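Local structure of cell division protein FtsZ 1 (Methanocaldococcus jannaschii, 2VAP) at residues T159-M164 with K171-G176; V188-E193 with S272-V277; E193-I198 with K209-V214. The protein binds GTP and probably hydrolyses it, polymerising, as in the FtsZ family, into the GTP-dependent ring at the division site. All coordinates share one frame; numbering follows the deposited sequence.

Contact 1 (T159-M164 with K171-G176); sequences TLPFVM and KNAMEG. With GDP (guanosine-5'-diphosphate), chain B.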
loop_
_atom_site.group_PDB
_atom_site.type_symbol
_atom_site.label_atom_id
_atom_site.label_comp_id
_atom_site.label_asym_id
_atom_site.label_seq_id
_atom_site.Cartn_x
_atom_site.Cartn_y
_atom_site.Cartn_z
ATOM N N THR A 159 7.006 -4.692 -1.264
ATOM C CA THR A 159 7.618 -5.164 -2.501
ATOM C C THR A 159 8.453 -6.417 -2.274
ATOM O O THR A 159 8.994 -6.628 -1.186
ATOM C CB THR A 159 8.518 -4.096 -3.168
ATOM O OG1 THR A 159 9.598 -3.754 -2.290
ATOM C CG2 THR A 159 7.720 -2.847 -3.512
ATOM N N LEU A 160 8.539 -7.245 -3.310
ATOM C CA LEU A 160 9.506 -8.333 -3.357
ATOM C C LEU A 160 10.675 -7.878 -4.231
ATOM O O LEU A 160 10.466 -7.130 -5.185
ATOM C CB LEU A 160 8.871 -9.607 -3.921
ATOM C CG LEU A 160 7.768 -10.285 -3.099
ATOM C CD1 LEU A 160 7.155 -11.424 -3.892
ATOM C CD2 LEU A 160 8.282 -10.785 -1.750
ATOM N N PRO A 161 11.905 -8.317 -3.905
ATOM C CA PRO A 161 13.102 -7.822 -4.594
ATOM C C PRO A 161 13.199 -8.232 -6.066
ATOM O O PRO A 161 12.523 -9.169 -6.499
ATOM C CB PRO A 161 14.249 -8.455 -3.795
ATOM C CG PRO A 161 13.661 -9.666 -3.183
ATOM C CD PRO A 161 12.245 -9.303 -2.863
ATOM N N PHE A 162 14.035 -7.516 -6.818
ATOM C CA PHE A 162 14.382 -7.892 -8.186
ATOM C C PHE A 162 15.192 -9.183 -8.163
ATOM O O PHE A 162 15.917 -9.446 -7.201
ATOM C CB PHE A 162 15.220 -6.798 -8.853
ATOM C CG PHE A 162 14.511 -5.479 -9.007
ATOM C CD1 PHE A 162 13.679 -5.242 -10.097
ATOM C CD2 PHE A 162 14.700 -4.462 -8.078
ATOM C CE1 PHE A 162 13.037 -4.014 -10.255
ATOM C CE2 PHE A 162 14.059 -3.231 -8.225
ATOM C CZ PHE A 162 13.226 -3.009 -9.316
ATOM N N VAL A 163 15.083 -9.978 -9.226
ATOM C CA VAL A 163 15.832 -11.235 -9.330
ATOM C C VAL A 163 17.349 -11.007 -9.242
ATOM O O VAL A 163 18.063 -11.803 -8.627
ATOM C CB VAL A 163 15.454 -12.031 -10.611
ATOM C CG1 VAL A 163 16.435 -13.172 -10.867
ATOM C CG2 VAL A 163 14.037 -12.580 -10.493
ATOM N N MET A 164 17.828 -9.910 -9.829
ATOM C CA MET A 164 19.265 -9.614 -9.847
ATOM C C MET A 164 19.851 -9.299 -8.463
ATOM O O MET A 164 21.071 -9.214 -8.304
ATOM C CB MET A 164 19.596 -8.507 -10.859
ATOM C CG MET A 164 19.224 -7.095 -10.432
ATOM S SD MET A 164 19.959 -5.852 -11.515
ATOM C CE MET A 164 18.922 -6.000 -12.964
ATOM N N LYS A 171 14.706 -15.232 -0.741
ATOM C CA LYS A 171 14.375 -16.200 0.308
ATOM C C LYS A 171 13.973 -15.491 1.600
ATOM O O LYS A 171 12.949 -15.822 2.202
ATOM C CB LYS A 171 15.545 -17.159 0.558
ATOM C CG LYS A 171 15.231 -18.292 1.531
ATOM C CD LYS A 171 16.459 -19.150 1.799
ATOM C CE LYS A 171 16.177 -20.223 2.845
ATOM N NZ LYS A 171 15.250 -21.279 2.350
ATOM N N ASN A 172 14.778 -14.513 2.012
ATOM C CA ASN A 172 14.467 -13.689 3.181
ATOM C C ASN A 172 13.136 -12.952 3.028
ATOM O O ASN A 172 12.323 -12.934 3.954
ATOM C CB ASN A 172 15.604 -12.702 3.474
ATOM C CG ASN A 172 16.827 -13.371 4.096
ATOM O OD1 ASN A 172 17.906 -12.781 4.144
ATOM N ND2 ASN A 172 16.661 -14.599 4.578
ATOM N N ALA A 173 12.917 -12.366 1.852
ATOM C CA ALA A 173 11.677 -11.649 1.546
ATOM C C ALA A 173 10.442 -12.539 1.660
ATOM O O ALA A 173 9.423 -12.128 2.218
ATOM C CB ALA A 173 11.751 -11.038 0.156
ATOM N N MET A 174 10.546 -13.757 1.131
ATOM C CA MET A 174 9.426 -14.697 1.116
ATOM C C MET A 174 9.116 -15.263 2.498
ATOM O O MET A 174 7.958 -15.551 2.807
ATOM C CB MET A 174 9.677 -15.823 0.109
ATOM C CG MET A 174 9.594 -15.383 -1.352
ATOM S SD MET A 174 8.029 -14.594 -1.802
ATOM C CE MET A 174 6.866 -15.937 -1.556
ATOM N N GLU A 175 10.149 -15.414 3.326
ATOM C CA GLU A 175 9.965 -15.802 4.724
ATOM C C GLU A 175 9.264 -14.689 5.500
ATOM O O GLU A 175 8.402 -14.958 6.340
ATOM C CB GLU A 175 11.303 -16.162 5.377
ATOM C CG GLU A 175 11.873 -17.504 4.923
ATOM C CD GLU A 175 13.215 -17.841 5.558
ATOM O OE1 GLU A 175 13.824 -16.961 6.205
ATOM O OE2 GLU A 175 13.664 -18.996 5.403
ATOM N N GLY A 176 9.630 -13.444 5.200
ATOM C CA GLY A 176 8.979 -12.270 5.781
ATOM C C GLY A 176 7.538 -12.115 5.330
ATOM O O GLY A 176 6.681 -11.683 6.104
HETATM P PB GDP B . 16.487 -2.793 5.145
HETATM O O1B GDP B . 17.421 -3.706 5.901
HETATM O O2B GDP B . 16.760 -1.359 5.535
HETATM O O3B GDP B . 15.060 -3.155 5.478
HETATM O O3A GDP B . 16.761 -3.009 3.573
HETATM P PA GDP B . 16.312 -1.968 2.429
HETATM O O1A GDP B . 15.011 -1.281 2.765
HETATM O O2A GDP B . 17.408 -0.969 2.140
HETATM O "O5'" GDP B . 16.118 -2.932 1.159
HETATM C "C5'" GDP B . 15.201 -4.020 1.219
HETATM C "C4'" GDP B . 14.608 -4.253 -0.160
HETATM O "O4'" GDP B . 13.968 -3.062 -0.626
HETATM C "C3'" GDP B . 15.682 -4.589 -1.182
HETATM O "O3'" GDP B . 15.856 -6.004 -1.312
HETATM C "C2'" GDP B . 15.196 -3.937 -2.460
HETATM O "O2'" GDP B . 14.399 -4.851 -3.218
HETATM C "C1'" GDP B . 14.305 -2.800 -1.991
HETATM N N9 GDP B . 14.981 -1.478 -2.100
HETATM C C8 GDP B . 16.262 -1.172 -1.795
HETATM N N7 GDP B . 16.520 0.145 -2.017
HETATM C C5 GDP B . 15.383 0.705 -2.472
HETATM C C6 GDP B . 14.943 2.057 -2.902
HETATM O O6 GDP B . 15.734 3.025 -2.892
HETATM N N1 GDP B . 13.669 2.209 -3.304
HETATM C C2 GDP B . 12.790 1.185 -3.326
HETATM N N2 GDP B . 11.520 1.410 -3.743
HETATM N N3 GDP B . 13.126 -0.074 -2.947
HETATM C C4 GDP B . 14.378 -0.367 -2.520
#

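Contact 2 (V188-E193 with S272-V277); sequences VVIPNE and SPLLDV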
loop_
_atom_site.group_PDB
_atom_site.type_symbol
_atom_site.label_atom_id
_atom_site.label_comp_id
_atom_site.label_asym_id
_atom_site.label_seq_id
_atom_site.Cartn_x
_atom_site.Cartn_y
_atom_site.Cartn_z
ATOM N N VAL A 188 -0.955 -6.607 0.437
ATOM C CA VAL A 188 -0.731 -6.148 -0.929
ATOM C C VAL A 188 0.738 -6.353 -1.278
ATOM O O VAL A 188 1.621 -5.751 -0.661
ATOM C CB VAL A 188 -1.121 -4.657 -1.116
ATOM C CG1 VAL A 188 -0.971 -4.245 -2.568
ATOM C CG2 VAL A 188 -2.548 -4.400 -0.634
ATOM N N VAL A 189 0.990 -7.214 -2.261
ATOM C CA VAL A 189 2.353 -7.548 -2.668
ATOM C C VAL A 189 2.664 -7.034 -4.077
ATOM O O VAL A 189 1.908 -7.274 -5.022
ATOM C CB VAL A 189 2.647 -9.078 -2.522
ATOM C CG1 VAL A 189 1.732 -9.920 -3.415
ATOM C CG2 VAL A 189 4.118 -9.384 -2.791
ATOM N N ILE A 190 3.776 -6.312 -4.194
ATOM C CA ILE A 190 4.240 -5.776 -5.471
ATOM C C ILE A 190 5.570 -6.436 -5.844
ATOM O O ILE A 190 6.588 -6.186 -5.197
ATOM C CB ILE A 190 4.414 -4.233 -5.416
ATOM C CG1 ILE A 190 3.105 -3.555 -4.996
ATOM C CG2 ILE A 190 4.903 -3.692 -6.765
ATOM C CD1 ILE A 190 3.283 -2.145 -4.447
ATOM N N PRO A 191 5.566 -7.290 -6.883
ATOM C CA PRO A 191 6.825 -7.906 -7.296
ATOM C C PRO A 191 7.648 -6.951 -8.162
ATOM O O PRO A 191 7.280 -6.681 -9.309
ATOM C CB PRO A 191 6.374 -9.140 -8.086
ATOM C CG PRO A 191 4.979 -8.843 -8.540
ATOM C CD PRO A 191 4.425 -7.717 -7.716
ATOM N N ASN A 192 8.744 -6.436 -7.601
ATOM C CA ASN A 192 9.618 -5.499 -8.316
ATOM C C ASN A 192 10.119 -6.029 -9.659
ATOM O O ASN A 192 10.313 -5.258 -10.594
ATOM C CB ASN A 192 10.812 -5.071 -7.451
ATOM C CG ASN A 192 10.456 -3.997 -6.426
ATOM O OD1 ASN A 192 11.233 -3.727 -5.508
ATOM N ND2 ASN A 192 9.292 -3.376 -6.583
ATOM N N GLU A 193 10.315 -7.343 -9.750
ATOM C CA GLU A 193 10.787 -7.968 -10.989
ATOM C C GLU A 193 9.892 -7.634 -12.188
ATOM O O GLU A 193 10.384 -7.456 -13.304
ATOM C CB GLU A 193 10.931 -9.486 -10.815
ATOM C CG GLU A 193 11.529 -10.227 -12.021
ATOM C CD GLU A 193 12.971 -9.832 -12.342
ATOM O OE1 GLU A 193 13.622 -9.145 -11.523
ATOM O OE2 GLU A 193 13.462 -10.226 -13.422
ATOM N N SER A 272 -1.785 -4.841 -16.450
ATOM C CA SER A 272 -0.529 -4.470 -15.793
ATOM C C SER A 272 0.306 -5.693 -15.411
ATOM O O SER A 272 -0.234 -6.670 -14.886
ATOM C CB SER A 272 -0.797 -3.612 -14.553
ATOM O OG SER A 272 0.409 -3.306 -13.872
ATOM N N PRO A 273 1.628 -5.643 -15.682
ATOM C CA PRO A 273 2.549 -6.704 -15.267
ATOM C C PRO A 273 2.556 -6.922 -13.753
ATOM O O PRO A 273 2.864 -8.022 -13.292
ATOM C CB PRO A 273 3.915 -6.185 -15.732
ATOM C CG PRO A 273 3.602 -5.244 -16.838
ATOM C CD PRO A 273 2.327 -4.579 -16.428
ATOM N N LEU A 274 2.210 -5.882 -12.994
ATOM C CA LEU A 274 2.170 -5.959 -11.532
ATOM C C LEU A 274 1.047 -6.858 -11.007
ATOM O O LEU A 274 1.127 -7.361 -9.883
ATOM C CB LEU A 274 2.080 -4.557 -10.916
ATOM C CG LEU A 274 3.243 -3.597 -11.197
ATOM C CD1 LEU A 274 2.916 -2.199 -10.693
ATOM C CD2 LEU A 274 4.552 -4.099 -10.591
ATOM N N LEU A 275 0.006 -7.055 -11.816
ATOM C CA LEU A 275 -1.027 -8.042 -11.509
ATOM C C LEU A 275 -0.535 -9.433 -11.911
ATOM O O LEU A 275 -1.027 -10.032 -12.873
ATOM C CB LEU A 275 -2.349 -7.704 -12.213
ATOM C CG LEU A 275 -3.256 -6.625 -11.615
ATOM C CD1 LEU A 275 -4.433 -6.354 -12.541
ATOM C CD2 LEU A 275 -3.751 -7.009 -10.219
ATOM N N ASP A 276 0.444 -9.932 -11.158
ATOM C CA ASP A 276 1.119 -11.192 -11.461
ATOM C C ASP A 276 0.319 -12.387 -10.933
ATOM O O ASP A 276 0.806 -13.171 -10.112
ATOM C CB ASP A 276 2.542 -11.173 -10.882
ATOM C CG ASP A 276 3.448 -12.234 -11.495
ATOM O OD1 ASP A 276 4.540 -12.466 -10.935
ATOM O OD2 ASP A 276 3.081 -12.832 -12.529
ATOM N N VAL A 277 -0.914 -12.511 -11.424
ATOM C CA VAL A 277 -1.853 -13.550 -11.000
ATOM C C VAL A 277 -2.996 -13.663 -12.015
ATOM O O VAL A 277 -3.277 -12.714 -12.751
ATOM C CB VAL A 277 -2.420 -13.264 -9.567
ATOM C CG1 VAL A 277 -3.298 -12.009 -9.550
ATOM C CG2 VAL A 277 -3.179 -14.471 -9.015
HETATM O O HOH W 1 1.120 -6.088 -7.439
#

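Contact 3 (E193-I198 with K209-V214); sequences EKLFEI and KVADEV. With GDP (guanosine-5'-diphosphate), chain B.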
loop_
_atom_site.group_PDB
_atom_site.type_symbol
_atom_site.label_atom_id
_atom_site.label_comp_id
_atom_site.label_asym_id
_atom_site.label_seq_id
_atom_site.Cartn_x
_atom_site.Cartn_y
_atom_site.Cartn_z
ATOM N N GLU A 193 10.315 -7.343 -9.750
ATOM C CA GLU A 193 10.787 -7.968 -10.989
ATOM C C GLU A 193 9.892 -7.634 -12.188
ATOM O O GLU A 193 10.384 -7.456 -13.304
ATOM C CB GLU A 193 10.931 -9.486 -10.815
ATOM C CG GLU A 193 11.529 -10.227 -12.021
ATOM C CD GLU A 193 12.971 -9.832 -12.342
ATOM O OE1 GLU A 193 13.622 -9.145 -11.523
ATOM O OE2 GLU A 193 13.462 -10.226 -13.422
ATOM N N LYS A 194 8.587 -7.527 -11.945
ATOM C CA LYS A 194 7.625 -7.216 -13.007
ATOM C C LYS A 194 7.728 -5.774 -13.521
ATOM O O LYS A 194 7.202 -5.458 -14.590
ATOM C CB LYS A 194 6.190 -7.536 -12.567
ATOM C CG LYS A 194 5.945 -9.001 -12.182
ATOM C CD LYS A 194 6.307 -9.992 -13.293
ATOM C CE LYS A 194 5.228 -10.079 -14.359
ATOM N NZ LYS A 194 5.436 -11.240 -15.268
ATOM N N LEU A 195 8.412 -4.912 -12.768
ATOM C CA LEU A 195 8.682 -3.544 -13.218
ATOM C C LEU A 195 9.567 -3.536 -14.463
ATOM O O LEU A 195 9.510 -2.605 -15.268
ATOM C CB LEU A 195 9.333 -2.712 -12.109
ATOM C CG LEU A 195 8.525 -2.460 -10.833
ATOM C CD1 LEU A 195 9.420 -1.876 -9.757
ATOM C CD2 LEU A 195 7.336 -1.550 -11.100
ATOM N N PHE A 196 10.372 -4.586 -14.616
ATOM C CA PHE A 196 11.238 -4.737 -15.785
ATOM C C PHE A 196 10.471 -5.097 -17.063
ATOM O O PHE A 196 11.051 -5.126 -18.150
ATOM C CB PHE A 196 12.351 -5.753 -15.511
ATOM C CG PHE A 196 13.517 -5.193 -14.732
ATOM C CD1 PHE A 196 14.022 -3.924 -15.012
ATOM C CD2 PHE A 196 14.129 -5.951 -13.739
ATOM C CE1 PHE A 196 15.104 -3.409 -14.299
ATOM C CE2 PHE A 196 15.216 -5.448 -13.024
ATOM C CZ PHE A 196 15.701 -4.173 -13.304
ATOM N N GLU A 197 9.176 -5.376 -16.930
ATOM C CA GLU A 197 8.302 -5.520 -18.094
ATOM C C GLU A 197 7.779 -4.153 -18.530
ATOM O O GLU A 197 7.458 -3.945 -19.702
ATOM C CB GLU A 197 7.145 -6.481 -17.809
ATOM C CG GLU A 197 7.559 -7.950 -17.753
ATOM C CD GLU A 197 6.382 -8.912 -17.693
ATOM O OE1 GLU A 197 5.225 -8.481 -17.889
ATOM O OE2 GLU A 197 6.619 -10.116 -17.454
ATOM N N ILE A 198 7.704 -3.225 -17.577
ATOM C CA ILE A 198 7.294 -1.848 -17.848
ATOM C C ILE A 198 8.484 -1.030 -18.355
ATOM O O ILE A 198 8.368 -0.303 -19.346
ATOM C CB ILE A 198 6.659 -1.172 -16.600
ATOM C CG1 ILE A 198 5.493 -2.014 -16.067
ATOM C CG2 ILE A 198 6.191 0.249 -16.931
ATOM C CD1 ILE A 198 5.030 -1.640 -14.664
ATOM N N LYS A 209 14.020 3.763 -8.344
ATOM C CA LYS A 209 13.265 5.018 -8.415
ATOM C C LYS A 209 11.872 4.807 -9.010
ATOM O O LYS A 209 10.918 5.488 -8.629
ATOM C CB LYS A 209 14.035 6.077 -9.211
ATOM C CG LYS A 209 15.269 6.619 -8.501
ATOM C CD LYS A 209 15.997 7.643 -9.359
ATOM C CE LYS A 209 17.243 8.177 -8.664
ATOM N NZ LYS A 209 16.920 9.048 -7.497
ATOM N N VAL A 210 11.767 3.865 -9.947
ATOM C CA VAL A 210 10.474 3.448 -10.494
ATOM C C VAL A 210 9.679 2.720 -9.407
ATOM O O VAL A 210 8.477 2.952 -9.247
ATOM C CB VAL A 210 10.640 2.555 -11.757
ATOM C CG1 VAL A 210 9.288 2.056 -12.260
ATOM C CG2 VAL A 210 11.360 3.322 -12.862
ATOM N N ALA A 211 10.366 1.858 -8.656
ATOM C CA ALA A 211 9.769 1.150 -7.522
ATOM C C ALA A 211 9.241 2.122 -6.466
ATOM O O ALA A 211 8.202 1.871 -5.850
ATOM C CB ALA A 211 10.773 0.182 -6.909
ATOM N N ASP A 212 9.962 3.228 -6.271
ATOM C CA ASP A 212 9.528 4.307 -5.381
ATOM C C ASP A 212 8.171 4.860 -5.801
ATOM O O ASP A 212 7.257 4.964 -4.981
ATOM C CB ASP A 212 10.549 5.449 -5.368
ATOM C CG ASP A 212 11.834 5.087 -4.649
ATOM O OD1 ASP A 212 11.835 4.127 -3.851
ATOM O OD2 ASP A 212 12.847 5.780 -4.878
ATOM N N GLU A 213 8.054 5.205 -7.083
ATOM C CA GLU A 213 6.835 5.792 -7.638
ATOM C C GLU A 213 5.637 4.856 -7.517
ATOM O O GLU A 213 4.527 5.296 -7.210
ATOM C CB GLU A 213 7.041 6.188 -9.107
ATOM C CG GLU A 213 8.082 7.282 -9.338
ATOM C CD GLU A 213 7.700 8.622 -8.725
ATOM O OE1 GLU A 213 8.601 9.303 -8.191
ATOM O OE2 GLU A 213 6.508 8.997 -8.775
ATOM N N VAL A 214 5.872 3.568 -7.756
ATOM C CA VAL A 214 4.823 2.552 -7.675
ATOM C C VAL A 214 4.331 2.383 -6.235
ATOM O O VAL A 214 3.123 2.331 -5.993
ATOM C CB VAL A 214 5.293 1.202 -8.282
ATOM C CG1 VAL A 214 4.295 0.088 -7.997
ATOM C CG2 VAL A 214 5.507 1.349 -9.784
HETATM P PB GDP B . 16.487 -2.793 5.145
HETATM O O1B GDP B . 17.421 -3.706 5.901
HETATM O O2B GDP B . 16.760 -1.359 5.535
HETATM O O3B GDP B . 15.060 -3.155 5.478
HETATM O O3A GDP B . 16.761 -3.009 3.573
HETATM P PA GDP B . 16.312 -1.968 2.429
HETATM O O1A GDP B . 15.011 -1.281 2.765
HETATM O O2A GDP B . 17.408 -0.969 2.140
HETATM O "O5'" GDP B . 16.118 -2.932 1.159
HETATM C "C5'" GDP B . 15.201 -4.020 1.219
HETATM C "C4'" GDP B . 14.608 -4.253 -0.160
HETATM O "O4'" GDP B . 13.968 -3.062 -0.626
HETATM C "C3'" GDP B . 15.682 -4.589 -1.182
HETATM O "O3'" GDP B . 15.856 -6.004 -1.312
HETATM C "C2'" GDP B . 15.196 -3.937 -2.460
HETATM O "O2'" GDP B . 14.399 -4.851 -3.218
HETATM C "C1'" GDP B . 14.305 -2.800 -1.991
HETATM N N9 GDP B . 14.981 -1.478 -2.100
HETATM C C8 GDP B . 16.262 -1.172 -1.795
HETATM N N7 GDP B . 16.520 0.145 -2.017
HETATM C C5 GDP B . 15.383 0.705 -2.472
HETATM C C6 GDP B . 14.943 2.057 -2.902
HETATM O O6 GDP B . 15.734 3.025 -2.892
HETATM N N1 GDP B . 13.669 2.209 -3.304
HETATM C C2 GDP B . 12.790 1.185 -3.326
HETATM N N2 GDP B . 11.520 1.410 -3.743
HETATM N N3 GDP B . 13.126 -0.074 -2.947
HETATM C C4 GDP B . 14.378 -0.367 -2.520
#

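Contact 1 (T159-M164 with K171-G176)
Leu160 and Ala173 give up the most surface here, with Met174 third, and all three are buried. The isobutyl group of Leu160 leaves the last residue of strand 153-160 with CG beside the backbone N and anti to the carbonyl carbon (chi1 -66°), a turn that swings its two methyls over to helix 167-181. There the fork closes on the thioether: CD2 of Leu160 lies 3.8 Å from SD of Met174, and CD1 of Leu160 is 3.9 Å from the same sulfur. The Met174 chain is bent at chi2 and chi3 and crosses the leucine at about a right angle; the sulfur is the atom that touches. CD2 of Leu160 also reaches CB of Ala173, at 4.0 Å. Strand 153-160 and helix 167-181 are the first two elements of a beta-alpha-beta unit in the tubulin/FtsZ GTPase domain, and the contact packs the end of the strand against the second turn of the helix. One residue on, the Pro161 ring lays its CD against CB of Ala173, 3.5 Å away, with CG just behind it. The alanine methyl is the helix atom that the ring meets. The other flank of Pro161 belongs to the nucleotide: its CA lies 3.5 Å from O2' of the GDP ribose, while Glu165 and Arg169, both GTP-binding residues, stand close by the same ring.

Contact 2 (V188-E193 with S272-V277)
The carbonyl oxygens of Val189 and Leu274 share one water, which donates a hydrogen bond of 2.8 Å to O of Val189 and another of 2.8 Å to O of Leu274. This water is the polar link between the strand and the loop, which make no direct hydrogen bond to each other. Beside it the contact is apolar. Leu274 sends CD2 to within 3.9 Å of CG2 of Ile190; the isoleucine has that methyl anti to its backbone N, while CG1 lies beside the backbone N (chi1 -57°). Pro191 gives the strand's larger share: its ring sets CD 4.0 Å from O of Leu274 and CG 4.1 Å from CB of Asp276. The carboxylate of Asp276 does its work elsewhere, in a salt bridge from OD2 to Arg353. On the loop side the backbone is folded tightly, with a type I turn from Ser272 to Leu275 and an ST turn in which OG of Ser272 accepts from N of Leu274 at 3.3 Å. Inverse gamma turns centred on Leu275 and Asp276 follow, each closed by a weak hydrogen bond. Strand 186-191 is an outermost strand of the parallel GTPase sheet, and the arrangement packs its C-terminal end against a loop of the C-terminal domain, a junction between the two domains of the FtsZ fold.

Contact 3 (E193-I198 with K209-V214)
Leu195 leaves its backbone toward helix 204-227 and divides its two methyls among three residues there. With CG beside its backbone N and anti to the carbonyl carbon (chi1 -63°), CD1 of Leu195 lies 3.8 Å from CB of Ala211, and CD2 is set against the valines on the neighbouring turns of that face. CD2 of Leu195 comes within 3.7 Å of CG2 of Val214, the two side chains sliding past each other in opposite directions, and lies a looser 4.3 Å from CG1 of Val210. Val210 and Val214 are one helical turn apart, so the leucine methyl is met by both, with Ala211 beside them. Ala211 faces two ways: besides the leucine, its CB approaches N2 of the guanine at 3.5 Å. Next to it Asp212 turns to the nucleotide instead of to Leu195. A single carboxylate oxygen, OD1 of Asp212, accepts from guanine N1 at 2.7 Å and from N2 at 2.7 Å, both bonds noticeably bent (142° and 139°), as expected when two donors of one base edge converge on one atom. Replacing Asp212 with an alanine would probably leave guanine N1 and N2 without their shared acceptor and weaken the recognition of the base. On the far side of the short helix, NZ of Lys194 forms a salt bridge with OE2 of Glu197, met from above the carboxylate plane. The short, weakly bonded helix 195-198 sits against helix 204-227, with Phe196 meeting the ring of Phe162, Leu195 also touching Leu274, and Val214 reaching Ile251 and Ile253 on strand 249-256.

From the N terminus, contact 1 comes first: it closes the short loop between strand 153-160 and helix 167-181, finishing before the others open. The chain then passes through strand 186-191, where contact 2 opens; its loop runs on to 272-277, and contact 3, between helix 195-198 and helix 204-227, opens and closes within that span, sharing Glu193 with it. No two contacts cross. Glu193 also bonds back to Val163 of contact 1 through OE1, and Leu160 N to Ile190 O joins the neighbouring strands. Contacts 1 and 3 both touch GDP, while contact 2 ties the GTPase sheet to the C-terminal domain.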